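Local coordinates for protein paenibacillus xanthan lyase (Paenibacillus, PDB 6F2P) that cleaves the polysaccharide xanthan by an eliminative lyase reaction, probably as a member of polysaccharide lyase family 8, at residues G714-D719 and K746-L751. Sequence-based numbering, arbitrary orientation.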
loop_
_atom_site.group_PDB
_atom_site.type_symbol
_atom_site.label_atom_id
_atom_site.label_comp_id
_atom_site.label_asym_id
_atom_site.label_seq_id
_atom_site.Cartn_x
_atom_site.Cartn_y
_atom_site.Cartn_z
ATOM N N GLY A 714 21.623 7.026 21.236
ATOM C CA GLY A 714 21.939 5.764 20.601
ATOM C C GLY A 714 20.716 5.084 20.034
ATOM O O GLY A 714 19.698 5.720 19.779
ATOM N N LEU A 715 20.817 3.777 19.852
ATOM C CA LEU A 715 19.754 3.013 19.228
ATOM C C LEU A 715 19.011 2.150 20.240
ATOM O O LEU A 715 19.602 1.616 21.171
ATOM C CB LEU A 715 20.337 2.136 18.123
ATOM C CG LEU A 715 19.317 1.384 17.279
ATOM C CD1 LEU A 715 18.396 2.378 16.583
ATOM C CD2 LEU A 715 20.011 0.474 16.281
ATOM N N ILE A 716 17.703 2.030 20.065
ATOM C CA ILE A 716 16.928 1.097 20.855
ATOM C C ILE A 716 16.537 -0.086 19.989
ATOM O O ILE A 716 16.759 -1.227 20.367
ATOM C CB ILE A 716 15.682 1.745 21.445
ATOM C CG1 ILE A 716 16.089 2.825 22.439
ATOM C CG2 ILE A 716 14.836 0.702 22.145
ATOM C CD1 ILE A 716 14.929 3.534 23.086
ATOM N N SER A 717 15.967 0.184 18.819
ATOM C CA SER A 717 15.571 -0.887 17.904
ATOM C C SER A 717 15.392 -0.382 16.484
ATOM O O SER A 717 15.289 0.822 16.254
ATOM C CB SER A 717 14.287 -1.554 18.376
ATOM O OG SER A 717 13.274 -0.586 18.574
ATOM N N LYS A 718 15.356 -1.306 15.528
ATOM C CA LYS A 718 15.221 -0.931 14.129
ATOM C C LYS A 718 14.826 -2.114 13.252
ATOM O O LYS A 718 15.207 -3.252 13.519
ATOM C CB LYS A 718 16.516 -0.293 13.611
ATOM C CG LYS A 718 17.589 -1.277 13.177
ATOM C CD LYS A 718 18.758 -0.572 12.492
ATOM C CE LYS A 718 19.670 -1.579 11.817
ATOM N NZ LYS A 718 18.871 -2.611 11.066
ATOM N N ASP A 719 14.051 -1.838 12.207
ATOM C CA ASP A 719 13.733 -2.850 11.212
ATOM C C ASP A 719 14.967 -3.106 10.366
ATOM O O ASP A 719 15.902 -2.304 10.368
ATOM C CB ASP A 719 12.564 -2.399 10.333
ATOM C CG ASP A 719 11.216 -2.577 11.011
ATOM O OD1 ASP A 719 11.046 -3.565 11.753
ATOM O OD2 ASP A 719 10.320 -1.736 10.798
ATOM N N LYS A 746 10.442 0.892 10.602
ATOM C CA LYS A 746 10.526 1.667 11.839
ATOM C C LYS A 746 11.907 1.644 12.493
ATOM O O LYS A 746 12.633 0.654 12.409
ATOM C CB LYS A 746 9.467 1.202 12.846
ATOM C CG LYS A 746 8.040 1.603 12.494
ATOM C CD LYS A 746 7.034 0.897 13.398
ATOM C CE LYS A 746 5.594 1.315 13.106
ATOM N NZ LYS A 746 5.236 1.161 11.670
ATOM N N VAL A 747 12.253 2.750 13.145
ATOM C CA VAL A 747 13.470 2.848 13.930
ATOM C C VAL A 747 13.173 3.657 15.192
ATOM O O VAL A 747 12.457 4.652 15.144
ATOM C CB VAL A 747 14.630 3.482 13.120
ATOM C CG1 VAL A 747 14.295 4.904 12.687
ATOM C CG2 VAL A 747 15.929 3.468 13.925
ATOM N N LYS A 748 13.696 3.212 16.329
ATOM C CA LYS A 748 13.479 3.913 17.590
ATOM C C LYS A 748 14.813 4.267 18.245
ATOM O O LYS A 748 15.617 3.392 18.592
ATOM C CB LYS A 748 12.593 3.095 18.539
ATOM C CG LYS A 748 12.366 3.766 19.894
ATOM C CD LYS A 748 11.057 3.330 20.546
ATOM C CE LYS A 748 10.996 1.824 20.749
ATOM N NZ LYS A 748 9.823 1.388 21.567
ATOM N N PHE A 749 15.042 5.565 18.399
ATOM C CA PHE A 749 16.278 6.071 18.960
ATOM C C PHE A 749 16.138 6.350 20.453
ATOM O O PHE A 749 15.050 6.661 20.936
ATOM C CB PHE A 749 16.662 7.355 18.242
ATOM C CG PHE A 749 17.181 7.141 16.852
ATOM C CD1 PHE A 749 18.517 6.833 16.637
ATOM C CD2 PHE A 749 16.340 7.262 15.755
ATOM C CE1 PHE A 749 19.007 6.646 15.348
ATOM C CE2 PHE A 749 16.822 7.075 14.463
ATOM C CZ PHE A 749 18.156 6.766 14.258
ATOM N N SER A 750 17.243 6.246 21.185
ATOM C CA SER A 750 17.249 6.635 22.588
ATOM C C SER A 750 17.596 8.117 22.711
ATOM O O SER A 750 18.401 8.640 21.943
ATOM C CB SER A 750 18.244 5.784 23.375
ATOM O OG SER A 750 19.561 5.938 22.872
ATOM N N LEU A 751 16.991 8.801 23.674
ATOM C CA LEU A 751 17.263 10.223 23.864
ATOM C C LEU A 751 18.002 10.506 25.169
ATOM O O LEU A 751 18.480 11.618 25.390
ATOM C CB LEU A 751 15.964 11.025 23.831
ATOM C CG LEU A 751 15.203 11.066 22.507
ATOM C CD1 LEU A 751 13.999 11.994 22.621
ATOM C CD2 LEU A 751 16.116 11.505 21.377
#
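A classic beta bulge sets I716 and S717 opposite the single residue K748, where strand 714-718 pairs antiparallel with strand 744-750. Strand 714-718 is an outermost strand of an antiparallel sheet in the beta-sandwich region. Strand 744-750 separates it from strand 688-694.

Backbone bonds set the register. At the bulge, K748 O accepts two donors. I716 N lies 2.9 Å from K748 O, nearly along the C=O axis. S717 N lies 3.2 Å from K748 O, in the carbonyl plane on a lone pair. K748 N returns an almost straight bond to S717 O (2.9 Å, 178°). S750 N donates to G714 O, and D719 N to K746 O.

D719 also bonds through its side chain at the end of the pairing. Its CG is anti to the carbonyl carbon (chi1 -79°), which brings OD2 to 2.6 Å from K746 N. The amide meets the anti side of the carboxylate, 29° out of its plane. With an alanine here, K746 N is likely to lose this acceptor and the strand end to be less firmly held. The ammonium of K746 turns away to a salt bridge with D461.

Apolar contacts form in two places. The side chains of L715 and V747 cross at about a right angle, with L715 CD1 3.8 Å from V747 CG2, on the side where V747 and F749 pack against F733 of strand 731-736. At the corner of its strand, I716 points its CB toward strand 744-750, and I716 CG1 lies 3.8 Å from S750 CB.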